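Long-range contacts in UDP-N-Acetylenolpyruvylglucosamine Reductase (Thermus caldophilus, PDB 2GQT), which catalyses, with FAD as cofactor and probably NADPH as reductant, the reduction of enolpyruvyl-UDP-N-acetylglucosamine to UDP-N-acetylmuramate in peptidoglycan biosynthesis: residues E2-L11 / P22-E33; M124-E132 / Y142-G150. All coordinates share one frame; numbering follows the deposited sequence.

Contact 1: residues E2-L11 / P22-E33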
loop_
_atom_site.group_PDB
_atom_site.type_symbol
_atom_site.label_atom_id
_atom_site.label_comp_id
_atom_site.label_asym_id
_atom_site.label_seq_id
_atom_site.Cartn_x
_atom_site.Cartn_y
_atom_site.Cartn_z
ATOM N N GLU A 2 -23.058 -1.309 15.870
ATOM C CA GLU A 2 -23.873 -0.105 15.580
ATOM C C GLU A 2 -23.230 1.140 16.180
ATOM O O GLU A 2 -23.809 2.220 16.133
ATOM C CB GLU A 2 -25.298 -0.275 16.125
ATOM C CG GLU A 2 -25.998 -1.557 15.668
ATOM C CD GLU A 2 -27.372 -1.729 16.288
ATOM O OE1 GLU A 2 -27.839 -0.802 16.987
ATOM O OE2 GLU A 2 -27.993 -2.795 16.080
ATOM N N PHE A 3 -22.030 0.987 16.739
ATOM C CA PHE A 3 -21.382 2.083 17.462
ATOM C C PHE A 3 -19.964 2.362 17.010
ATOM O O PHE A 3 -19.114 2.823 17.785
ATOM C CB PHE A 3 -21.474 1.852 18.970
ATOM C CG PHE A 3 -22.876 1.924 19.476
ATOM C CD1 PHE A 3 -23.695 0.804 19.434
ATOM C CD2 PHE A 3 -23.402 3.131 19.918
ATOM C CE1 PHE A 3 -25.011 0.876 19.859
ATOM C CE2 PHE A 3 -24.717 3.214 20.354
ATOM C CZ PHE A 3 -25.527 2.085 20.322
ATOM N N MET A 4 -19.722 2.131 15.732
ATOM C CA MET A 4 -18.396 2.399 15.221
ATOM C C MET A 4 -18.127 3.893 15.145
ATOM O O MET A 4 -19.049 4.711 15.009
ATOM C CB MET A 4 -18.147 1.722 13.880
ATOM C CG MET A 4 -18.996 2.192 12.750
ATOM S SD MET A 4 -18.675 1.042 11.423
ATOM C CE MET A 4 -20.347 0.809 10.864
ATOM N N ARG A 5 -16.852 4.222 15.273
ATOM C CA ARG A 5 -16.373 5.583 15.184
ATOM C C ARG A 5 -16.462 6.102 13.751
ATOM O O ARG A 5 -15.954 5.475 12.803
ATOM C CB ARG A 5 -14.936 5.619 15.678
ATOM C CG ARG A 5 -14.349 6.994 15.845
ATOM C CD ARG A 5 -12.850 6.885 16.024
ATOM N NE ARG A 5 -12.231 8.203 16.104
ATOM C CZ ARG A 5 -12.005 8.869 17.232
ATOM N NH1 ARG A 5 -12.341 8.350 18.403
ATOM N NH2 ARG A 5 -11.433 10.064 17.180
ATOM N N VAL A 6 -17.120 7.248 13.606
ATOM C CA VAL A 6 -17.212 7.970 12.342
ATOM C C VAL A 6 -16.793 9.406 12.615
ATOM O O VAL A 6 -17.332 10.066 13.520
ATOM C CB VAL A 6 -18.656 7.954 11.764
ATOM C CG1 VAL A 6 -18.721 8.672 10.427
ATOM C CG2 VAL A 6 -19.161 6.528 11.613
ATOM N N GLU A 7 -15.816 9.890 11.856
ATOM C CA GLU A 7 -15.335 11.247 12.045
ATOM C C GLU A 7 -14.785 11.871 10.774
ATOM O O GLU A 7 -14.248 11.182 9.898
ATOM C CB GLU A 7 -14.331 11.340 13.213
ATOM C CG GLU A 7 -12.875 11.138 12.891
ATOM C CD GLU A 7 -11.958 11.685 13.985
ATOM O OE1 GLU A 7 -10.862 11.124 14.173
ATOM O OE2 GLU A 7 -12.321 12.683 14.646
ATOM N N ARG A 8 -14.932 13.190 10.700
ATOM C CA ARG A 8 -14.380 13.998 9.625
ATOM C C ARG A 8 -12.891 14.158 9.833
ATOM O O ARG A 8 -12.458 14.607 10.893
ATOM C CB ARG A 8 -15.016 15.391 9.642
ATOM C CG ARG A 8 -16.536 15.419 9.557
ATOM C CD ARG A 8 -17.037 14.990 8.194
ATOM N NE ARG A 8 -16.534 15.848 7.121
ATOM C CZ ARG A 8 -16.818 15.685 5.831
ATOM N NH1 ARG A 8 -17.609 14.694 5.443
ATOM N NH2 ARG A 8 -16.311 16.517 4.928
ATOM N N VAL A 9 -12.102 13.792 8.825
ATOM C CA VAL A 9 -10.647 13.917 8.902
ATOM C C VAL A 9 -10.116 14.605 7.648
ATOM O O VAL A 9 -10.855 14.810 6.689
ATOM C CB VAL A 9 -9.953 12.535 9.081
ATOM C CG1 VAL A 9 -10.504 11.808 10.298
ATOM C CG2 VAL A 9 -10.096 11.670 7.818
ATOM N N LEU A 10 -8.837 14.962 7.667
ATOM C CA LEU A 10 -8.123 15.346 6.453
ATOM C C LEU A 10 -7.224 14.176 6.072
ATOM O O LEU A 10 -6.418 13.721 6.888
ATOM C CB LEU A 10 -7.285 16.602 6.688
ATOM C CG LEU A 10 -8.075 17.887 6.976
ATOM C CD1 LEU A 10 -7.135 19.016 7.355
ATOM C CD2 LEU A 10 -8.952 18.286 5.787
ATOM N N LEU A 11 -7.354 13.686 4.842
ATOM C CA LEU A 11 -6.593 12.502 4.435
ATOM C C LEU A 11 -5.081 12.730 4.337
ATOM O O LEU A 11 -4.315 11.760 4.300
ATOM C CB LEU A 11 -7.180 11.856 3.174
ATOM C CG LEU A 11 -8.517 11.126 3.387
ATOM C CD1 LEU A 11 -9.130 10.654 2.072
ATOM C CD2 LEU A 11 -8.394 9.953 4.364
ATOM N N PRO A 22 -10.637 16.622 2.813
ATOM C CA PRO A 22 -11.605 16.066 3.767
ATOM C C PRO A 22 -12.246 14.747 3.355
ATOM O O PRO A 22 -12.492 14.506 2.173
ATOM C CB PRO A 22 -12.694 17.151 3.853
ATOM C CG PRO A 22 -12.095 18.365 3.273
ATOM C CD PRO A 22 -11.094 17.912 2.265
ATOM N N ALA A 23 -12.505 13.901 4.349
ATOM C CA ALA A 23 -13.227 12.654 4.154
ATOM C C ALA A 23 -13.895 12.231 5.453
ATOM O O ALA A 23 -13.446 12.601 6.550
ATOM C CB ALA A 23 -12.294 11.551 3.659
ATOM N N GLU A 24 -14.968 11.461 5.313
ATOM C CA GLU A 24 -15.667 10.881 6.447
ATOM C C GLU A 24 -15.120 9.482 6.681
ATOM O O GLU A 24 -15.352 8.575 5.881
ATOM C CB GLU A 24 -17.166 10.836 6.170
ATOM C CG GLU A 24 -18.000 10.325 7.324
ATOM C CD GLU A 24 -19.479 10.325 6.994
ATOM O OE1 GLU A 24 -19.999 9.273 6.580
ATOM O OE2 GLU A 24 -20.115 11.387 7.117
ATOM N N LEU A 25 -14.398 9.324 7.787
ATOM C CA LEU A 25 -13.711 8.080 8.096
ATOM C C LEU A 25 -14.537 7.204 9.029
ATOM O O LEU A 25 -14.876 7.619 10.132
ATOM C CB LEU A 25 -12.341 8.376 8.713
ATOM C CG LEU A 25 -11.381 7.212 8.952
ATOM C CD1 LEU A 25 -10.919 6.611 7.631
ATOM C CD2 LEU A 25 -10.197 7.711 9.752
ATOM N N TRP A 26 -14.815 5.982 8.587
ATOM C CA TRP A 26 -15.505 4.964 9.371
ATOM C C TRP A 26 -14.495 3.917 9.832
ATOM O O TRP A 26 -13.928 3.205 9.006
ATOM C CB TRP A 26 -16.559 4.284 8.493
ATOM C CG TRP A 26 -17.725 5.152 8.165
ATOM C CD1 TRP A 26 -17.709 6.334 7.490
ATOM C CD2 TRP A 26 -19.093 4.899 8.501
ATOM N NE1 TRP A 26 -18.987 6.848 7.399
ATOM C CE2 TRP A 26 -19.853 5.981 8.009
ATOM C CE3 TRP A 26 -19.749 3.863 9.174
ATOM C CZ2 TRP A 26 -21.239 6.058 8.172
ATOM C CZ3 TRP A 26 -21.130 3.941 9.339
ATOM C CH2 TRP A 26 -21.856 5.028 8.836
ATOM N N THR A 27 -14.257 3.827 11.140
ATOM C CA THR A 27 -13.331 2.834 11.682
ATOM C C THR A 27 -14.140 1.643 12.176
ATOM O O THR A 27 -14.916 1.759 13.129
ATOM C CB THR A 27 -12.441 3.435 12.793
ATOM O OG1 THR A 27 -11.744 4.568 12.269
ATOM C CG2 THR A 27 -11.422 2.418 13.276
ATOM N N VAL A 28 -13.973 0.517 11.489
ATOM C CA VAL A 28 -14.766 -0.698 11.678
ATOM C C VAL A 28 -13.983 -1.706 12.513
ATOM O O VAL A 28 -12.834 -1.991 12.199
ATOM C CB VAL A 28 -15.101 -1.331 10.288
ATOM C CG1 VAL A 28 -15.611 -2.758 10.435
ATOM C CG2 VAL A 28 -16.112 -0.465 9.536
ATOM N N GLU A 29 -14.610 -2.260 13.551
ATOM C CA GLU A 29 -13.946 -3.227 14.426
ATOM C C GLU A 29 -14.530 -4.635 14.388
ATOM O O GLU A 29 -13.919 -5.572 14.902
ATOM C CB GLU A 29 -13.962 -2.729 15.869
ATOM C CG GLU A 29 -13.104 -1.500 16.102
ATOM C CD GLU A 29 -13.011 -1.124 17.569
ATOM O OE1 GLU A 29 -13.863 -1.574 18.363
ATOM O OE2 GLU A 29 -12.086 -0.368 17.924
ATOM N N THR A 30 -15.706 -4.783 13.786
ATOM C CA THR A 30 -16.427 -6.054 13.805
ATOM C C THR A 30 -17.072 -6.340 12.457
ATOM O O THR A 30 -17.245 -5.444 11.629
ATOM C CB THR A 30 -17.557 -6.070 14.866
ATOM O OG1 THR A 30 -18.597 -5.174 14.465
ATOM C CG2 THR A 30 -17.037 -5.666 16.246
ATOM N N ARG A 31 -17.463 -7.594 12.256
ATOM C CA ARG A 31 -18.131 -7.981 11.018
ATOM C C ARG A 31 -19.447 -7.222 10.853
ATOM O O ARG A 31 -19.775 -6.772 9.755
ATOM C CB ARG A 31 -18.358 -9.493 10.961
ATOM C CG ARG A 31 -17.079 -10.332 11.034
ATOM C CD ARG A 31 -17.317 -11.752 10.544
ATOM N NE ARG A 31 -18.707 -12.157 10.746
ATOM C CZ ARG A 31 -19.298 -13.185 10.146
ATOM N NH1 ARG A 31 -18.633 -13.952 9.291
ATOM N NH2 ARG A 31 -20.571 -13.441 10.407
ATOM N N GLU A 32 -20.184 -7.055 11.952
ATOM C CA GLU A 32 -21.442 -6.303 11.925
ATOM C C GLU A 32 -21.242 -4.821 11.611
ATOM O O GLU A 32 -22.030 -4.226 10.875
ATOM C CB GLU A 32 -22.235 -6.490 13.227
ATOM C CG GLU A 32 -22.877 -7.867 13.371
ATOM C CD GLU A 32 -23.764 -8.224 12.186
ATOM O OE1 GLU A 32 -24.634 -7.405 11.814
ATOM O OE2 GLU A 32 -23.584 -9.323 11.622
ATOM N N GLU A 33 -20.179 -4.232 12.154
ATOM C CA GLU A 33 -19.844 -2.848 11.848
ATOM C C GLU A 33 -19.454 -2.695 10.374
ATOM O O GLU A 33 -19.831 -1.719 9.737
ATOM C CB GLU A 33 -18.743 -2.328 12.781
ATOM C CG GLU A 33 -19.237 -2.042 14.213
ATOM C CD GLU A 33 -18.124 -1.651 15.175
ATOM O OE1 GLU A 33 -18.393 -1.517 16.391
ATOM O OE2 GLU A 33 -16.974 -1.477 14.730
HETATM O O HOH W 1 -20.892 -1.621 17.387
HETATM O O HOH W 2 -14.980 2.049 15.777
#

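Contact 2: residues M124-E132 / Y142-G150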
loop_
_atom_site.group_PDB
_atom_site.type_symbol
_atom_site.label_atom_id
_atom_site.label_comp_id
_atom_site.label_asym_id
_atom_site.label_seq_id
_atom_site.Cartn_x
_atom_site.Cartn_y
_atom_site.Cartn_z
ATOM N N MET A 124 3.238 -10.310 -2.751
ATOM C CA MET A 124 2.231 -10.695 -1.771
ATOM C C MET A 124 1.516 -11.986 -2.158
ATOM O O MET A 124 1.303 -12.843 -1.310
ATOM C CB MET A 124 1.235 -9.556 -1.545
ATOM C CG MET A 124 0.275 -9.792 -0.389
ATOM S SD MET A 124 1.115 -9.749 1.204
ATOM C CE MET A 124 -0.282 -9.906 2.310
ATOM N N ALA A 125 1.172 -12.133 -3.439
ATOM C CA ALA A 125 0.473 -13.320 -3.925
ATOM C C ALA A 125 1.205 -14.621 -3.592
ATOM O O ALA A 125 0.562 -15.623 -3.293
ATOM C CB ALA A 125 0.231 -13.216 -5.421
ATOM N N ASP A 126 2.537 -14.587 -3.641
ATOM C CA ASP A 126 3.385 -15.749 -3.336
ATOM C C ASP A 126 3.178 -16.243 -1.911
ATOM O O ASP A 126 3.399 -17.418 -1.628
ATOM C CB ASP A 126 4.881 -15.420 -3.494
ATOM C CG ASP A 126 5.268 -14.980 -4.898
ATOM O OD1 ASP A 126 4.666 -15.453 -5.890
ATOM O OD2 ASP A 126 6.218 -14.169 -5.001
ATOM N N ALA A 127 2.787 -15.334 -1.020
ATOM C CA ALA A 127 2.718 -15.616 0.414
ATOM C C ALA A 127 1.310 -15.898 0.916
ATOM O O ALA A 127 1.081 -15.949 2.122
ATOM C CB ALA A 127 3.340 -14.467 1.219
ATOM N N LEU A 128 0.368 -16.089 -0.007
ATOM C CA LEU A 128 -1.027 -16.299 0.362
ATOM C C LEU A 128 -1.470 -17.737 0.183
ATOM O O LEU A 128 -1.142 -18.364 -0.829
ATOM C CB LEU A 128 -1.941 -15.385 -0.467
ATOM C CG LEU A 128 -1.802 -13.872 -0.234
ATOM C CD1 LEU A 128 -2.630 -13.111 -1.251
ATOM C CD2 LEU A 128 -2.188 -13.482 1.196
ATOM N N GLU A 129 -2.223 -18.244 1.157
ATOM C CA GLU A 129 -2.943 -19.520 1.031
ATOM C C GLU A 129 -4.441 -19.325 0.823
ATOM O O GLU A 129 -5.074 -20.098 0.097
ATOM C CB GLU A 129 -2.738 -20.393 2.272
ATOM C CG GLU A 129 -1.383 -21.072 2.342
ATOM C CD GLU A 129 -1.183 -21.916 3.595
ATOM O OE1 GLU A 129 -0.204 -22.684 3.610
ATOM O OE2 GLU A 129 -1.976 -21.803 4.558
ATOM N N ALA A 130 -5.008 -18.309 1.467
ATOM C CA ALA A 130 -6.429 -18.014 1.367
ATOM C C ALA A 130 -6.661 -16.552 1.673
ATOM O O ALA A 130 -5.880 -15.930 2.401
ATOM C CB ALA A 130 -7.239 -18.886 2.315
ATOM N N VAL A 131 -7.744 -16.009 1.128
ATOM C CA VAL A 131 -8.102 -14.609 1.306
ATOM C C VAL A 131 -9.605 -14.510 1.529
ATOM O O VAL A 131 -10.398 -14.969 0.689
ATOM C CB VAL A 131 -7.727 -13.762 0.068
ATOM C CG1 VAL A 131 -8.073 -12.294 0.292
ATOM C CG2 VAL A 131 -6.242 -13.915 -0.272
ATOM N N GLU A 132 -9.999 -13.904 2.645
ATOM C CA GLU A 132 -11.405 -13.600 2.890
ATOM C C GLU A 132 -11.697 -12.226 2.305
ATOM O O GLU A 132 -10.971 -11.263 2.576
ATOM C CB GLU A 132 -11.734 -13.631 4.380
ATOM C CG GLU A 132 -13.213 -13.470 4.674
ATOM C CD GLU A 132 -13.500 -13.445 6.156
ATOM O OE1 GLU A 132 -14.032 -14.444 6.688
ATOM O OE2 GLU A 132 -13.188 -12.425 6.789
ATOM N N TYR A 142 -11.472 -17.065 -0.787
ATOM C CA TYR A 142 -10.855 -17.312 -2.083
ATOM C C TYR A 142 -9.441 -17.831 -1.926
ATOM O O TYR A 142 -8.745 -17.495 -0.975
ATOM C CB TYR A 142 -10.790 -16.009 -2.884
ATOM C CG TYR A 142 -12.148 -15.479 -3.259
ATOM C CD1 TYR A 142 -12.805 -15.950 -4.392
ATOM C CD2 TYR A 142 -12.791 -14.530 -2.468
ATOM C CE1 TYR A 142 -14.058 -15.479 -4.734
ATOM C CE2 TYR A 142 -14.053 -14.049 -2.805
ATOM C CZ TYR A 142 -14.685 -14.533 -3.942
ATOM O OH TYR A 142 -15.940 -14.071 -4.291
ATOM N N CYS A 143 -9.005 -18.634 -2.881
ATOM C CA CYS A 143 -7.585 -18.901 -3.040
ATOM C C CYS A 143 -6.970 -17.780 -3.868
ATOM O O CYS A 143 -7.672 -17.136 -4.652
ATOM C CB CYS A 143 -7.358 -20.231 -3.727
ATOM S SG CYS A 143 -7.932 -21.542 -2.765
ATOM N N PRO A 144 -5.650 -17.547 -3.724
ATOM C CA PRO A 144 -5.071 -16.420 -4.465
ATOM C C PRO A 144 -5.224 -16.532 -5.983
ATOM O O PRO A 144 -5.366 -15.510 -6.652
ATOM C CB PRO A 144 -3.595 -16.417 -4.041
ATOM C CG PRO A 144 -3.356 -17.758 -3.473
ATOM C CD PRO A 144 -4.646 -18.231 -2.888
ATOM N N GLU A 145 -5.233 -17.756 -6.514
ATOM C CA GLU A 145 -5.411 -17.960 -7.956
ATOM C C GLU A 145 -6.775 -17.483 -8.479
ATOM O O GLU A 145 -6.976 -17.402 -9.698
ATOM C CB GLU A 145 -5.143 -19.418 -8.344
ATOM C CG GLU A 145 -5.995 -20.440 -7.594
ATOM C CD GLU A 145 -5.319 -21.004 -6.355
ATOM O OE1 GLU A 145 -4.548 -20.272 -5.704
ATOM O OE2 GLU A 145 -5.573 -22.178 -6.027
ATOM N N GLU A 146 -7.700 -17.158 -7.578
ATOM C CA GLU A 146 -9.025 -16.652 -7.954
ATOM C C GLU A 146 -9.100 -15.133 -8.018
ATOM O O GLU A 146 -10.137 -14.586 -8.382
ATOM C CB GLU A 146 -10.083 -17.143 -6.965
ATOM C CG GLU A 146 -10.301 -18.630 -6.984
ATOM C CD GLU A 146 -11.327 -19.051 -5.965
ATOM O OE1 GLU A 146 -12.532 -19.045 -6.310
ATOM O OE2 GLU A 146 -10.936 -19.341 -4.810
ATOM N N LEU A 147 -8.014 -14.454 -7.666
ATOM C CA LEU A 147 -8.065 -13.008 -7.474
ATOM C C LEU A 147 -7.400 -12.191 -8.571
ATOM O O LEU A 147 -7.171 -10.994 -8.397
ATOM C CB LEU A 147 -7.482 -12.657 -6.099
ATOM C CG LEU A 147 -8.220 -13.276 -4.906
ATOM C CD1 LEU A 147 -7.574 -12.803 -3.624
ATOM C CD2 LEU A 147 -9.700 -12.912 -4.921
ATOM N N GLY A 148 -7.105 -12.829 -9.699
ATOM C CA GLY A 148 -6.589 -12.116 -10.859
ATOM C C GLY A 148 -5.321 -11.330 -10.599
ATOM O O GLY A 148 -5.186 -10.192 -11.062
ATOM N N PHE A 149 -4.382 -11.939 -9.884
ATOM C CA PHE A 149 -3.129 -11.261 -9.588
ATOM C C PHE A 149 -2.276 -11.068 -10.832
ATOM O O PHE A 149 -2.211 -11.941 -11.702
ATOM C CB PHE A 149 -2.324 -12.020 -8.541
ATOM C CG PHE A 149 -2.863 -11.888 -7.150
ATOM C CD1 PHE A 149 -2.957 -10.639 -6.533
ATOM C CD2 PHE A 149 -3.259 -13.016 -6.444
ATOM C CE1 PHE A 149 -3.441 -10.521 -5.235
ATOM C CE2 PHE A 149 -3.747 -12.901 -5.138
ATOM C CZ PHE A 149 -3.837 -11.646 -4.534
ATOM N N GLY A 150 -1.644 -9.904 -10.905
ATOM C CA GLY A 150 -0.641 -9.597 -11.916
ATOM C C GLY A 150 0.407 -8.740 -11.237
ATOM O O GLY A 150 0.397 -8.581 -10.011
#

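Contact 1: residues E2-L11 / P22-E33
In the antiparallel beta hairpin of strands 5-10 and 22-28, Val6 lies on the indole of Trp26 at a non-hydrogen-bonded pair. Val6 CG2 sits over the centre of the six-membered ring, 3.6 Å from its centroid, a CH-pi contact. Val6 CG1, anti to the backbone N (chi1 -178°), reaches instead the pyrrole side and stops 3.5 Å from Trp26 NE1. Trp26 NE1 gives its hydrogen, nearly in the ring plane, to Glu24 OE1 at 2.8 Å; the carboxylate is met on its anti side. This bond on the strand's own next-but-one neighbour fixes the turn of the indole beneath Val6. Met4 comes to the ring edge, its sulfur 5.1 Å from the six-ring centroid in a Met-aromatic contact, and SD also touches Val28 CG2. An alanine at Trp26 is likely to leave Val6 CG2 and the Met4 thioether without their aromatic surface and Glu24 OE1 without its N-H donor. Strand 5-10 is an edge strand of a four-stranded mixed sheet, while strand 22-28 pairs on its far side with strand 61-65. Between the hairpin strands, Glu7 with Leu25 and Val9 with Ala23 each exchange two backbone bonds, the straightest being Val9 N to Ala23 O (173°). On the sheet face away from Trp26, Leu11 CD1 packs on Ala23 CB and Val9 CG2 on Leu25 CB, with Tyr14 against Val9 and Leu25. At the Arg5 end, where Thr27 N still bonds to Arg5 O, a water joins Arg5 N to Thr27 O; further on, another joins Phe3 N to Glu33 OE1. The second oxygen of Glu33, OE2, accepts from Glu29 N at 2.8 Å, and Glu33 N bonds back to Thr30 OG1, the N-cap of helix 31-37.

Contact 2: residues M124-E132 / Y142-G150
Leu128, at the start of strand 128-135, packs against the loop that follows strand 138-142. Leu128 CB rests on the Pro144 ring, 4.1 Å from Pro144 CB. CG, anti to the carbonyl carbon (chi1 -66°), carries the chain toward Phe149, and Leu128 CD1 ends 3.8 Å from Phe149 CZ, the two side chains crossing at about a right angle. The phenyl ring is held on both faces: Ala125 CB makes a CH-pi contact from one, 3.9 Å from the centroid, and Leu147 CB covers the other, while Pro144 CA lies at the edge. Leu147 also sends CD1 to Val131 CG2, at 3.8 Å. Next to this cluster the hairpin proper ends in one hydrogen-bonded pair, with Val131 N bonded to Tyr142 O and Tyr142 N to Val131 O, both at 2.8 Å. On the other edge of the strand Glu129 and Ala130 together face Arg166, a classic beta bulge. Between the two segments side chain meets side chain through carbon alone, which implies a loop seated on the strand by shape and two backbone bonds, while Cys143 N, bonded to Glu146 OE2, braces its turn from within.

Contacts 1 and 2 lie in series along the chain, their centres 27 Å apart; their nearest atoms come within about 5 Å without touching. Each holds a different sheet: 2-11 / 22-33 belongs to the mixed one, 124-132 / 142-150 to the antiparallel one. Both approach the FAD, consistent with the two-sheet FAD-binding module of this family: the side chain of Leu11 is about 9 Å from the cofactor and that of Val131 about 8 Å. Contact 2 is nearer to the chemistry, with the Ala125 side chain about 7 Å from that of Arg152, probably an active-site residue. Its Tyr142 side chain also comes within about 5 Å of a bound calcium ion.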